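Local coordinates for protein beta-galactosidase (Geobacillus stearothermophilus, PDB 4OIF) that probably hydrolyses terminal non-reducing beta-D-galactose residues in beta-D-galactosides, as a zinc-containing homotrimeric enzyme of glycoside hydrolase family 42, at residues M301-I306 and S346-A351; S56-E61 and F67-K72; H544-S549 and Y607-E612; Q429-E434 and T532-P537; P455-T460 and S466-L471. One frame throughout, in Å; residues are numbered along the deposited sequence.

Contact 1: M301-I306 and S346-A351; sequences MKVGFI and SMQMIA
Val303 and Met349 make the apolar part of this buried contact. The methyl CE of Met349 comes to 3.7 Å from CG1 of Val303. The two side chains cross at about a right angle. Met349 leaves its helix beside the gap rather than into it. A bend at chi2 (-67°) brings its sulfur and methyl round toward Val303.

The polar part rests on Gln348. Its CG is anti to the backbone N (chi1 -175°) and the chain runs on extended. The amide therefore reaches across to the other helix. OE1 lies 3.8 Å from CG1 of Val303, which is packing and not a bond. NE2 sits 3.9 Å from the backbone N of Gly304, too far to bond. Gly304 has no side chain, and the amide comes close to its backbone. NE2 does donate a hydrogen bond to the carbonyl O of Ala300, one turn earlier, which ties the amide to that helix.

The short helix axes pass 10.2 Å apart at 34°, with both helices running in roughly the same direction. This fits successive outer helices of a TIM barrel. Helix 296-312 precedes strand 319-322, and helix 341-351 follows it. Met349 also rests on Ile357 of strand 356-359, Gln348 touches Met644 of strand 638-645, and Met301 and Phe305 pack on helix 438-451.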
# COMPACT_ATOMS: atom_id res chain seq x y z
N MET A 301 30.11 2.14 -5.78
CA MET A 301 30.02 1.94 -7.23
C MET A 301 28.84 2.70 -7.82
O MET A 301 28.99 3.38 -8.85
CB MET A 301 29.90 0.46 -7.56
CG MET A 301 29.93 0.17 -9.05
SD MET A 301 29.86 -1.60 -9.36
CE MET A 301 28.28 -1.96 -8.59
N LYS A 302 27.67 2.58 -7.19
CA LYS A 302 26.49 3.34 -7.66
C LYS A 302 26.74 4.85 -7.69
O LYS A 302 26.37 5.57 -8.66
CB LYS A 302 25.27 3.04 -6.78
CG LYS A 302 24.64 1.68 -6.99
CD LYS A 302 23.44 1.53 -6.09
CE LYS A 302 23.12 0.09 -5.82
NZ LYS A 302 22.03 -0.05 -4.81
N VAL A 303 27.39 5.33 -6.63
CA VAL A 303 27.71 6.75 -6.52
C VAL A 303 28.64 7.16 -7.66
O VAL A 303 28.44 8.19 -8.31
CB VAL A 303 28.36 7.07 -5.16
CG1 VAL A 303 28.71 8.55 -5.08
CG2 VAL A 303 27.43 6.68 -4.03
N GLY A 304 29.65 6.33 -7.91
CA GLY A 304 30.61 6.59 -8.96
C GLY A 304 29.93 6.63 -10.32
O GLY A 304 30.29 7.44 -11.17
N PHE A 305 28.95 5.75 -10.52
CA PHE A 305 28.18 5.75 -11.75
C PHE A 305 27.49 7.10 -11.93
O PHE A 305 27.63 7.74 -13.00
CB PHE A 305 27.15 4.63 -11.74
CG PHE A 305 26.29 4.58 -12.98
CD1 PHE A 305 26.70 3.88 -14.11
CD2 PHE A 305 25.04 5.22 -13.02
CE1 PHE A 305 25.90 3.81 -15.25
CE2 PHE A 305 24.23 5.17 -14.15
CZ PHE A 305 24.66 4.46 -15.27
N ILE A 306 26.77 7.55 -10.91
CA ILE A 306 26.11 8.86 -11.07
C ILE A 306 27.12 10.00 -11.29
O ILE A 306 26.89 10.90 -12.11
CB ILE A 306 25.22 9.22 -9.88
CG1 ILE A 306 24.04 8.27 -9.82
CG2 ILE A 306 24.65 10.64 -10.06
CD1 ILE A 306 23.05 8.48 -10.94
N SER A 346 34.06 12.02 0.35
CA SER A 346 34.44 13.30 -0.24
C SER A 346 35.57 13.11 -1.26
O SER A 346 35.54 13.69 -2.38
CB SER A 346 34.86 14.27 0.86
OG SER A 346 33.86 14.35 1.84
N MET A 347 36.55 12.30 -0.88
CA MET A 347 37.64 12.02 -1.81
C MET A 347 37.12 11.33 -3.07
O MET A 347 37.59 11.62 -4.17
CB MET A 347 38.72 11.17 -1.14
CG MET A 347 39.40 11.88 0.01
SD MET A 347 40.26 13.37 -0.52
CE MET A 347 39.52 14.58 0.57
N GLN A 348 36.14 10.44 -2.91
CA GLN A 348 35.56 9.77 -4.07
C GLN A 348 34.91 10.78 -4.99
O GLN A 348 34.99 10.68 -6.23
CB GLN A 348 34.53 8.72 -3.66
CG GLN A 348 34.02 7.94 -4.87
CD GLN A 348 32.80 7.08 -4.59
OE1 GLN A 348 32.02 7.36 -3.67
NE2 GLN A 348 32.63 6.04 -5.40
N MET A 349 34.25 11.77 -4.39
CA MET A 349 33.63 12.82 -5.17
C MET A 349 34.66 13.58 -5.98
O MET A 349 34.46 13.80 -7.18
CB MET A 349 32.85 13.77 -4.26
CG MET A 349 31.50 13.21 -3.85
SD MET A 349 30.39 13.08 -5.26
CE MET A 349 29.05 12.15 -4.53
N ILE A 350 35.77 13.96 -5.35
CA ILE A 350 36.83 14.65 -6.10
C ILE A 350 37.42 13.75 -7.20
O ILE A 350 37.78 14.21 -8.28
CB ILE A 350 37.95 15.14 -5.16
CG1 ILE A 350 37.37 16.03 -4.06
CG2 ILE A 350 39.07 15.89 -5.93
CD1 ILE A 350 36.66 17.26 -4.58
N ALA A 351 37.51 12.46 -6.93
CA ALA A 351 38.18 11.54 -7.83
C ALA A 351 37.40 11.35 -9.15
O ALA A 351 38.00 11.10 -10.19
CB ALA A 351 38.40 10.20 -7.15

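Contact 2: S56-E61 and F67-K72; sequences SALEPE and FEWLDK
Leu58 fills the tight part of this contact with one methyl. Its CD2 lies 3.6 Å from CD1 of Phe67 and 3.6 Å from CZ2 of Trp69. It also comes to 3.9 Å from CD2 of Leu70. The Leu58 side chain crosses both aromatic side chains at about a right angle. Phe67 and Leu70 pack on Tyr144 of helix 127-144. The segments join helix 55-58 to helix 68-79, which leads on to strand 83-87. They lie in the crossover between parallel strands 47-50 and 83-87 of the TIM barrel. The looser side holds Ala57 and the NE1 end of Trp69, both residues partly exposed; CZ2 joins the tight group. At chi1 64°, Trp69 CG lies between the backbone N and carbonyl carbon, and NE1 donates to the carbonyl O of Ala57 at 3.3 Å. The donor sits above the carbonyl plane, off the lone pairs, with an N-H...O angle of 149°. CB of Ala57 touches CZ2 of Trp69 at 3.8 Å. Ser56 N bonds to Ser197 OG of the second subunit.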
# COMPACT_ATOMS: atom_id res chain seq x y z
N SER A 56 11.26 35.10 1.91
CA SER A 56 10.48 35.69 2.97
C SER A 56 11.35 36.58 3.86
O SER A 56 10.85 37.49 4.50
CB SER A 56 9.80 34.58 3.78
OG SER A 56 9.38 35.04 5.04
N ALA A 57 12.66 36.32 3.90
CA ALA A 57 13.57 37.16 4.67
C ALA A 57 13.98 38.39 3.88
O ALA A 57 14.32 39.42 4.46
CB ALA A 57 14.80 36.37 5.10
N LEU A 58 13.98 38.25 2.56
CA LEU A 58 14.37 39.34 1.67
C LEU A 58 13.19 40.26 1.39
O LEU A 58 13.35 41.48 1.26
CB LEU A 58 14.91 38.77 0.36
CG LEU A 58 16.24 38.05 0.49
CD1 LEU A 58 16.59 37.31 -0.79
CD2 LEU A 58 17.30 39.08 0.82
N GLU A 59 12.00 39.69 1.29
CA GLU A 59 10.80 40.47 1.02
C GLU A 59 9.69 39.98 1.95
O GLU A 59 8.81 39.24 1.54
CB GLU A 59 10.41 40.35 -0.46
CG GLU A 59 9.34 41.33 -0.94
CD GLU A 59 9.04 41.21 -2.43
OE1 GLU A 59 9.57 40.27 -3.07
OE2 GLU A 59 8.27 42.04 -2.96
N PRO A 60 9.76 40.39 3.22
CA PRO A 60 8.84 39.91 4.25
C PRO A 60 7.38 40.20 3.90
O PRO A 60 6.50 39.37 4.14
CB PRO A 60 9.28 40.69 5.49
CG PRO A 60 10.10 41.79 4.99
CD PRO A 60 10.77 41.29 3.79
N GLU A 61 7.13 41.36 3.31
CA GLU A 61 5.85 41.65 2.70
C GLU A 61 6.11 42.18 1.29
O GLU A 61 7.23 42.58 1.00
CB GLU A 61 5.06 42.66 3.54
CG GLU A 61 4.72 42.10 4.91
CD GLU A 61 4.42 43.17 5.92
OE1 GLU A 61 4.49 44.37 5.55
OE2 GLU A 61 4.12 42.81 7.08
N PHE A 67 17.38 43.77 2.71
CA PHE A 67 18.65 43.25 2.19
C PHE A 67 19.84 43.45 3.13
O PHE A 67 20.92 42.91 2.88
CB PHE A 67 18.99 43.91 0.84
CG PHE A 67 18.14 43.45 -0.30
CD1 PHE A 67 18.27 42.17 -0.81
CD2 PHE A 67 17.22 44.31 -0.87
CE1 PHE A 67 17.50 41.75 -1.87
CE2 PHE A 67 16.43 43.90 -1.93
CZ PHE A 67 16.57 42.61 -2.43
N GLU A 68 19.65 44.22 4.21
CA GLU A 68 20.79 44.60 5.06
C GLU A 68 21.48 43.38 5.66
O GLU A 68 22.72 43.29 5.64
CB GLU A 68 20.34 45.56 6.16
CG GLU A 68 19.65 46.83 5.64
CD GLU A 68 18.19 46.60 5.21
OE1 GLU A 68 17.43 45.98 5.99
OE2 GLU A 68 17.81 47.03 4.10
N TRP A 69 20.69 42.44 6.17
CA TRP A 69 21.28 41.25 6.78
C TRP A 69 22.15 40.48 5.77
O TRP A 69 23.22 39.97 6.12
CB TRP A 69 20.20 40.33 7.38
CG TRP A 69 19.28 39.75 6.35
CD1 TRP A 69 18.09 40.28 5.93
CD2 TRP A 69 19.48 38.56 5.60
NE1 TRP A 69 17.54 39.48 4.96
CE2 TRP A 69 18.37 38.42 4.74
CE3 TRP A 69 20.49 37.59 5.56
CZ2 TRP A 69 18.24 37.35 3.86
CZ3 TRP A 69 20.36 36.53 4.68
CH2 TRP A 69 19.24 36.42 3.84
N LEU A 70 21.71 40.43 4.51
CA LEU A 70 22.44 39.70 3.49
C LEU A 70 23.71 40.48 3.09
O LEU A 70 24.76 39.88 2.78
CB LEU A 70 21.54 39.40 2.28
CG LEU A 70 22.17 38.73 1.05
CD1 LEU A 70 22.83 37.40 1.39
CD2 LEU A 70 21.12 38.53 -0.02
N ASP A 71 23.63 41.81 3.13
CA ASP A 71 24.80 42.66 2.90
C ASP A 71 25.87 42.29 3.90
O ASP A 71 27.06 42.09 3.55
CB ASP A 71 24.47 44.14 3.08
CG ASP A 71 23.48 44.66 2.07
OD1 ASP A 71 23.21 44.00 1.04
OD2 ASP A 71 22.97 45.76 2.32
N LYS A 72 25.43 42.22 5.16
CA LYS A 72 26.36 41.92 6.23
C LYS A 72 26.91 40.51 6.08
O LYS A 72 28.08 40.28 6.36
CB LYS A 72 25.73 42.12 7.60
CG LYS A 72 26.62 41.62 8.73
CD LYS A 72 26.60 42.52 9.95
CE LYS A 72 27.54 41.98 11.03
NZ LYS A 72 27.15 40.60 11.47

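Contact 3: H544-S549 and Y607-E612; sequences HYRGRS and YQELME
Arg546 reaches from a tight turn to Glu609 on the facing helix. CB points toward that helix. CG lies over one face of the neighbouring Tyr545 ring, near its rim. A bend at chi2 (-73°) then turns the chain, and CD comes to 3.7 Å from OE2 of Glu609. NE is the stronger donor to Glu609, 3.0 Å from its OE2 with an N-H angle of 159°. The oxygen lies close to the guanidinium plane, but NE approaches OE2 from above the carboxylate plane. The two planes are 54° apart. NH2 adds a weak bond of 3.4 Å to OE1 of Glu609. NH1 pairs instead with Glu567, so the guanidinium serves two carboxylates. Tyr545 OH lies over one guanidinium face. This surface salt bridge starts at the type I' turn from Tyr545 to Arg548, which links strands 541-545 and 548-553 as a beta hairpin. From the hairpin, Tyr545 packs on Phe602 and Phe606 of helix 600-613, whose Tyr607 and Leu610 rest on strands 470-473 and 496-500.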
# COMPACT_ATOMS: atom_id res chain seq x y z
N HIS A 544 25.75 -20.90 -21.70
CA HIS A 544 27.10 -21.43 -21.79
C HIS A 544 27.90 -20.51 -22.68
O HIS A 544 27.51 -20.22 -23.83
CB HIS A 544 27.10 -22.85 -22.34
CG HIS A 544 28.36 -23.59 -22.08
ND1 HIS A 544 29.42 -23.60 -22.97
CD2 HIS A 544 28.76 -24.33 -21.02
CE1 HIS A 544 30.40 -24.33 -22.48
NE2 HIS A 544 30.02 -24.79 -21.29
N TYR A 545 29.03 -20.05 -22.14
CA TYR A 545 29.87 -19.05 -22.77
C TYR A 545 31.32 -19.23 -22.28
O TYR A 545 31.57 -19.37 -21.08
CB TYR A 545 29.34 -17.65 -22.45
CG TYR A 545 30.28 -16.52 -22.80
CD1 TYR A 545 30.32 -15.99 -24.07
CD2 TYR A 545 31.12 -15.97 -21.83
CE1 TYR A 545 31.17 -14.95 -24.38
CE2 TYR A 545 31.97 -14.93 -22.13
CZ TYR A 545 32.00 -14.43 -23.41
OH TYR A 545 32.85 -13.39 -23.72
N ARG A 546 32.25 -19.26 -23.24
CA ARG A 546 33.66 -19.52 -22.96
C ARG A 546 33.86 -20.65 -21.97
O ARG A 546 34.59 -20.49 -21.00
CB ARG A 546 34.35 -18.26 -22.43
CG ARG A 546 34.28 -17.06 -23.35
CD ARG A 546 35.19 -17.22 -24.54
NE ARG A 546 35.32 -15.98 -25.31
CZ ARG A 546 34.58 -15.69 -26.38
NH1 ARG A 546 33.66 -16.55 -26.80
NH2 ARG A 546 34.77 -14.54 -27.02
N GLY A 547 33.21 -21.78 -22.21
CA GLY A 547 33.39 -22.97 -21.39
C GLY A 547 32.69 -23.00 -20.04
O GLY A 547 32.75 -24.01 -19.32
N ARG A 548 32.02 -21.92 -19.67
CA ARG A 548 31.39 -21.88 -18.35
C ARG A 548 29.86 -21.71 -18.51
O ARG A 548 29.39 -21.22 -19.53
CB ARG A 548 32.01 -20.73 -17.53
CG ARG A 548 31.58 -20.62 -16.07
CD ARG A 548 32.09 -19.29 -15.49
NE ARG A 548 31.74 -19.04 -14.08
CZ ARG A 548 30.50 -18.83 -13.63
NH1 ARG A 548 29.47 -18.86 -14.47
NH2 ARG A 548 30.28 -18.60 -12.35
N SER A 549 29.09 -22.14 -17.51
CA SER A 549 27.68 -21.77 -17.44
C SER A 549 27.51 -20.54 -16.58
O SER A 549 28.14 -20.42 -15.54
CB SER A 549 26.84 -22.91 -16.89
OG SER A 549 26.53 -23.83 -17.91
N TYR A 607 33.51 -8.57 -20.56
CA TYR A 607 34.15 -7.27 -20.65
C TYR A 607 35.65 -7.36 -20.41
O TYR A 607 36.39 -6.49 -20.84
CB TYR A 607 33.49 -6.28 -19.69
CG TYR A 607 32.17 -5.77 -20.21
CD1 TYR A 607 32.09 -5.12 -21.44
CD2 TYR A 607 31.00 -5.95 -19.49
CE1 TYR A 607 30.88 -4.66 -21.93
CE2 TYR A 607 29.78 -5.50 -19.98
CZ TYR A 607 29.73 -4.85 -21.19
OH TYR A 607 28.53 -4.39 -21.66
N GLN A 608 36.09 -8.42 -19.74
CA GLN A 608 37.52 -8.62 -19.57
C GLN A 608 38.12 -8.85 -20.92
O GLN A 608 39.16 -8.25 -21.28
CB GLN A 608 37.83 -9.81 -18.66
CG GLN A 608 39.29 -9.88 -18.26
CD GLN A 608 39.73 -8.64 -17.47
OE1 GLN A 608 38.94 -8.07 -16.71
NE2 GLN A 608 40.98 -8.22 -17.67
N GLU A 609 37.46 -9.72 -21.68
CA GLU A 609 37.89 -9.96 -23.06
C GLU A 609 37.87 -8.69 -23.87
O GLU A 609 38.80 -8.44 -24.64
CB GLU A 609 37.02 -11.01 -23.73
CG GLU A 609 37.32 -12.41 -23.26
CD GLU A 609 37.49 -13.36 -24.41
OE1 GLU A 609 37.39 -12.89 -25.57
OE2 GLU A 609 37.72 -14.56 -24.16
N LEU A 610 36.84 -7.87 -23.71
CA LEU A 610 36.86 -6.60 -24.45
C LEU A 610 38.00 -5.66 -24.01
O LEU A 610 38.51 -4.89 -24.81
CB LEU A 610 35.51 -5.89 -24.34
CG LEU A 610 34.47 -6.45 -25.32
CD1 LEU A 610 33.11 -5.76 -25.16
CD2 LEU A 610 34.97 -6.35 -26.76
N MET A 611 38.40 -5.73 -22.74
CA MET A 611 39.45 -4.88 -22.19
C MET A 611 40.82 -5.29 -22.71
O MET A 611 41.69 -4.45 -22.97
CB MET A 611 39.47 -4.94 -20.65
CG MET A 611 38.35 -4.22 -19.91
SD MET A 611 38.31 -4.80 -18.19
CE MET A 611 36.78 -4.08 -17.60
N GLU A 612 41.04 -6.60 -22.83
CA GLU A 612 42.27 -7.06 -23.43
C GLU A 612 42.27 -6.72 -24.92
O GLU A 612 43.24 -6.17 -25.44
CB GLU A 612 42.44 -8.56 -23.20
CG GLU A 612 42.68 -8.90 -21.73
CD GLU A 612 42.55 -10.38 -21.42
OE1 GLU A 612 42.25 -11.16 -22.35
OE2 GLU A 612 42.74 -10.76 -20.25

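Contact 4: Q429-E434 and T532-P537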
# COMPACT_ATOMS: atom_id res chain seq x y z
N GLN A 429 3.40 -1.02 -21.18
CA GLN A 429 2.68 -2.19 -20.69
C GLN A 429 3.28 -3.44 -21.32
O GLN A 429 3.08 -3.71 -22.52
CB GLN A 429 1.19 -2.08 -20.99
CG GLN A 429 0.50 -1.01 -20.18
CD GLN A 429 0.39 -1.38 -18.71
OE1 GLN A 429 -0.00 -2.50 -18.36
NE2 GLN A 429 0.73 -0.45 -17.83
N GLY A 430 4.03 -4.20 -20.53
CA GLY A 430 4.76 -5.34 -21.04
C GLY A 430 5.96 -5.70 -20.20
O GLY A 430 6.27 -5.02 -19.21
N PHE A 431 6.65 -6.77 -20.58
CA PHE A 431 7.75 -7.31 -19.80
C PHE A 431 7.29 -7.62 -18.38
O PHE A 431 6.23 -8.21 -18.18
CB PHE A 431 8.93 -6.33 -19.80
CG PHE A 431 9.22 -5.76 -21.17
CD1 PHE A 431 9.81 -6.56 -22.16
CD2 PHE A 431 8.91 -4.46 -21.48
CE1 PHE A 431 10.08 -6.07 -23.43
CE2 PHE A 431 9.18 -3.94 -22.76
CZ PHE A 431 9.77 -4.76 -23.73
N ALA A 432 8.08 -7.21 -17.40
CA ALA A 432 7.68 -7.31 -16.00
C ALA A 432 7.99 -5.99 -15.31
O ALA A 432 9.10 -5.47 -15.44
CB ALA A 432 8.38 -8.47 -15.30
N ALA A 433 7.01 -5.46 -14.59
CA ALA A 433 7.10 -4.14 -13.98
C ALA A 433 8.32 -3.99 -13.10
O ALA A 433 9.07 -3.01 -13.20
CB ALA A 433 5.84 -3.84 -13.17
N GLU A 434 8.53 -4.97 -12.23
CA GLU A 434 9.53 -4.84 -11.18
C GLU A 434 10.94 -5.19 -11.63
O GLU A 434 11.89 -4.90 -10.92
CB GLU A 434 9.13 -5.68 -9.96
CG GLU A 434 7.99 -5.04 -9.16
CD GLU A 434 7.48 -5.89 -8.01
OE1 GLU A 434 8.20 -6.80 -7.55
OE2 GLU A 434 6.33 -5.65 -7.57
N THR A 532 11.16 -11.73 -26.88
CA THR A 532 11.61 -11.37 -25.55
C THR A 532 10.88 -12.24 -24.55
O THR A 532 9.66 -12.14 -24.40
CB THR A 532 11.36 -9.89 -25.23
OG1 THR A 532 12.21 -9.06 -26.04
CG2 THR A 532 11.68 -9.62 -23.77
N ASP A 533 11.62 -13.11 -23.89
CA ASP A 533 11.03 -13.97 -22.88
C ASP A 533 11.09 -13.29 -21.52
O ASP A 533 12.18 -13.04 -21.00
CB ASP A 533 11.76 -15.30 -22.85
CG ASP A 533 10.98 -16.37 -22.12
OD1 ASP A 533 9.73 -16.30 -22.09
OD2 ASP A 533 11.64 -17.28 -21.59
N THR A 534 9.92 -13.00 -20.94
CA THR A 534 9.86 -12.38 -19.61
C THR A 534 9.60 -13.43 -18.54
O THR A 534 8.62 -14.18 -18.62
CB THR A 534 8.78 -11.30 -19.54
OG1 THR A 534 9.11 -10.23 -20.43
CG2 THR A 534 8.68 -10.77 -18.12
N LEU A 535 10.46 -13.49 -17.53
CA LEU A 535 10.42 -14.58 -16.56
C LEU A 535 9.87 -14.18 -15.19
O LEU A 535 9.95 -13.03 -14.80
CB LEU A 535 11.82 -15.15 -16.38
CG LEU A 535 12.51 -15.54 -17.68
CD1 LEU A 535 13.83 -16.22 -17.38
CD2 LEU A 535 11.61 -16.46 -18.50
N TYR A 536 9.29 -15.16 -14.49
CA TYR A 536 8.85 -14.98 -13.11
C TYR A 536 10.05 -15.03 -12.18
O TYR A 536 11.10 -15.54 -12.58
CB TYR A 536 7.82 -16.06 -12.75
CG TYR A 536 6.45 -15.75 -13.30
CD1 TYR A 536 6.11 -16.07 -14.61
CD2 TYR A 536 5.51 -15.08 -12.52
CE1 TYR A 536 4.86 -15.76 -15.12
CE2 TYR A 536 4.27 -14.76 -13.02
CZ TYR A 536 3.94 -15.10 -14.32
OH TYR A 536 2.69 -14.77 -14.79
N PRO A 537 9.93 -14.49 -10.96
CA PRO A 537 11.07 -14.45 -10.03
C PRO A 537 11.77 -15.79 -9.78
O PRO A 537 12.99 -15.82 -9.69
CB PRO A 537 10.43 -13.93 -8.74
CG PRO A 537 9.37 -13.01 -9.22
CD PRO A 537 8.80 -13.69 -10.45
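Phe431 and Thr534 bring the two backbones closest, with their CA atoms 5.5 Å apart. Segment 532-537 holds the end of strand 527-534 and stays extended as far as Tyr536. Segment 429-434 is irregular. Phe431 has a positive phi of 55°, and Gly430 before it takes backbone angles that call for glycine. No hydrogen bond joins the two segments, so they meet through packing.

Thr534 presses on the Phe431 backbone. Its OG1 lies 3.3 Å from CA of Phe431, and its CG2 lies 3.5 Å from the carbonyl C of Phe431. CG2 also touches CB of Ala432 at 3.7 Å. In Thr534, OG1 lies beside the backbone N (chi1 -64°) and CG2 beside the carbonyl carbon; both meet the Phe431 backbone. Thr532 points the same way two residues earlier. Its CG2 meets the edge of the Phe431 ring, in the ring plane, 3.9 Å from CE1.

Tyr555 of the paired strand 555-561 packs on Phe431 and Thr534, and its OH bonds to Ala432 N. Phe431 O accepts from Asn334, and Asp533 forms a salt bridge with Arg338, both of the third subunit. The loop and strand end thus form part of the trimer contact, where this domain meets that subunit's barrel region.

Contact 5: P455-T460 and S466-L471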
# COMPACT_ATOMS: atom_id res chain seq x y z
N PRO A 455 38.46 4.07 -16.49
CA PRO A 455 37.65 5.28 -16.52
C PRO A 455 36.45 5.08 -17.43
O PRO A 455 36.58 4.44 -18.48
CB PRO A 455 38.61 6.35 -17.08
CG PRO A 455 39.97 5.79 -16.85
CD PRO A 455 39.83 4.30 -16.99
N VAL A 456 35.29 5.58 -17.01
CA VAL A 456 34.08 5.46 -17.81
C VAL A 456 33.34 6.80 -17.85
O VAL A 456 33.20 7.47 -16.83
CB VAL A 456 33.14 4.36 -17.26
CG1 VAL A 456 31.81 4.36 -18.01
CG2 VAL A 456 33.80 3.01 -17.36
N ASP A 457 32.92 7.19 -19.04
CA ASP A 457 31.95 8.26 -19.20
C ASP A 457 30.57 7.62 -19.31
O ASP A 457 30.38 6.67 -20.07
CB ASP A 457 32.23 9.09 -20.46
CG ASP A 457 33.32 10.13 -20.25
OD1 ASP A 457 33.96 10.16 -19.18
OD2 ASP A 457 33.54 10.92 -21.18
N VAL A 458 29.60 8.13 -18.56
CA VAL A 458 28.21 7.73 -18.80
C VAL A 458 27.55 8.86 -19.58
O VAL A 458 27.28 9.92 -19.04
CB VAL A 458 27.44 7.45 -17.50
CG1 VAL A 458 25.99 7.08 -17.80
CG2 VAL A 458 28.12 6.32 -16.73
N ILE A 459 27.32 8.61 -20.87
CA ILE A 459 26.91 9.64 -21.81
C ILE A 459 25.45 9.56 -22.23
O ILE A 459 24.74 8.62 -21.89
CB ILE A 459 27.76 9.59 -23.09
CG1 ILE A 459 27.47 8.28 -23.84
CG2 ILE A 459 29.25 9.79 -22.77
CD1 ILE A 459 28.20 8.14 -25.14
N THR A 460 25.04 10.56 -23.00
CA THR A 460 23.72 10.61 -23.59
C THR A 460 23.87 10.65 -25.10
O THR A 460 24.99 10.77 -25.60
CB THR A 460 22.94 11.84 -23.12
OG1 THR A 460 23.52 13.02 -23.68
CG2 THR A 460 22.99 11.92 -21.61
N SER A 466 32.14 8.90 -31.39
CA SER A 466 33.38 8.53 -32.04
C SER A 466 34.61 8.68 -31.15
O SER A 466 35.68 8.20 -31.49
CB SER A 466 33.56 9.38 -33.29
OG SER A 466 33.64 10.74 -32.92
N ARG A 467 34.45 9.33 -30.01
CA ARG A 467 35.58 9.56 -29.12
C ARG A 467 35.88 8.35 -28.24
O ARG A 467 36.86 8.35 -27.49
CB ARG A 467 35.30 10.79 -28.25
CG ARG A 467 34.80 11.99 -29.04
CD ARG A 467 35.37 13.29 -28.50
NE ARG A 467 36.82 13.37 -28.66
CZ ARG A 467 37.58 14.36 -28.18
NH1 ARG A 467 37.02 15.35 -27.51
NH2 ARG A 467 38.89 14.35 -28.38
N TYR A 468 35.05 7.32 -28.33
CA TYR A 468 35.23 6.13 -27.48
C TYR A 468 35.58 4.88 -28.27
O TYR A 468 35.21 4.76 -29.44
CB TYR A 468 33.96 5.89 -26.64
CG TYR A 468 33.55 7.11 -25.86
CD1 TYR A 468 34.12 7.39 -24.62
CD2 TYR A 468 32.63 8.00 -26.37
CE1 TYR A 468 33.77 8.51 -23.92
CE2 TYR A 468 32.27 9.13 -25.67
CZ TYR A 468 32.84 9.38 -24.44
OH TYR A 468 32.48 10.52 -23.76
N LYS A 469 36.30 3.97 -27.64
CA LYS A 469 36.63 2.68 -28.24
C LYS A 469 35.47 1.72 -28.07
O LYS A 469 35.17 0.90 -28.93
CB LYS A 469 37.86 2.06 -27.60
CG LYS A 469 39.19 2.76 -27.83
CD LYS A 469 40.28 1.92 -27.16
CE LYS A 469 41.68 2.39 -27.49
NZ LYS A 469 42.64 1.67 -26.59
N LEU A 470 34.84 1.81 -26.90
CA LEU A 470 33.83 0.89 -26.48
C LEU A 470 32.62 1.67 -26.02
O LEU A 470 32.73 2.49 -25.10
CB LEU A 470 34.35 -0.01 -25.36
CG LEU A 470 33.34 -0.96 -24.73
CD1 LEU A 470 32.71 -1.89 -25.75
CD2 LEU A 470 33.99 -1.75 -23.61
N LEU A 471 31.50 1.45 -26.69
CA LEU A 471 30.22 2.05 -26.34
C LEU A 471 29.22 0.96 -25.93
O LEU A 471 28.93 0.03 -26.68
CB LEU A 471 29.66 2.86 -27.51
CG LEU A 471 28.29 3.48 -27.23
CD1 LEU A 471 28.35 4.36 -25.99
CD2 LEU A 471 27.79 4.28 -28.42
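Tyr468 donates its hydroxyl to Asp457, with OH 2.8 Å from OD2. The proton meets the anti lone pair of OD2, the one away from OD1. The carboxylate of Asp457 stands at 70° to the ring plane of Tyr468. OD2 itself lies in that plane, at the ring edge. Three side chains grip this buried carboxylate. Gln315 also donates to OD2, and Arg311 forms a salt bridge with OD1. The positive arginine would be expected to favour the charged form.

Strands 456-459 and 470-473 are not neighbours in the sheet. Strand 413-416 runs between them, parallel to both, consistent with the class I glutamine amidotransferase-like fold of the trimerisation domain. Ala414 of that middle strand touches Ile459, Tyr468 and Leu471, which meet across it.

Ile459 holds CG1 between the backbone N and carbonyl carbon (chi1 66°). This sends its two branches to different partners. CG2 lies 3.5 Å from OH of Tyr468 and 4.0 Å from CZ of the same residue. CD1, at the end of the other branch, touches CD1 of Leu471 at 3.9 Å. Leu471 extends CG anti to its backbone N (chi1 178°), and the end of this side chain turns toward Ile459.

How the contacts relate
Contacts 1, 2 and 5 are buried, contact 4 is partly buried, and contact 3 lies on the surface. Contacts 1 and 2 belong to the TIM barrel, with centres about 37 Å apart. Contacts 3, 4 and 5 belong to the trimerisation domain. Contact 5 touches the barrel group through Val458 on Phe305 of contact 1; within its own domain its Leu470 packs on Leu610 of contact 3. Contacts 3 and 5 also reach the same sheet. The chemistry follows the setting. Contacts 1 and 4 rely on packing without a cross-segment bond. Contacts 2 and 5 each add one hydrogen bond, while contact 3 depends on charge. Contacts 2 and 4 also approach other subunits.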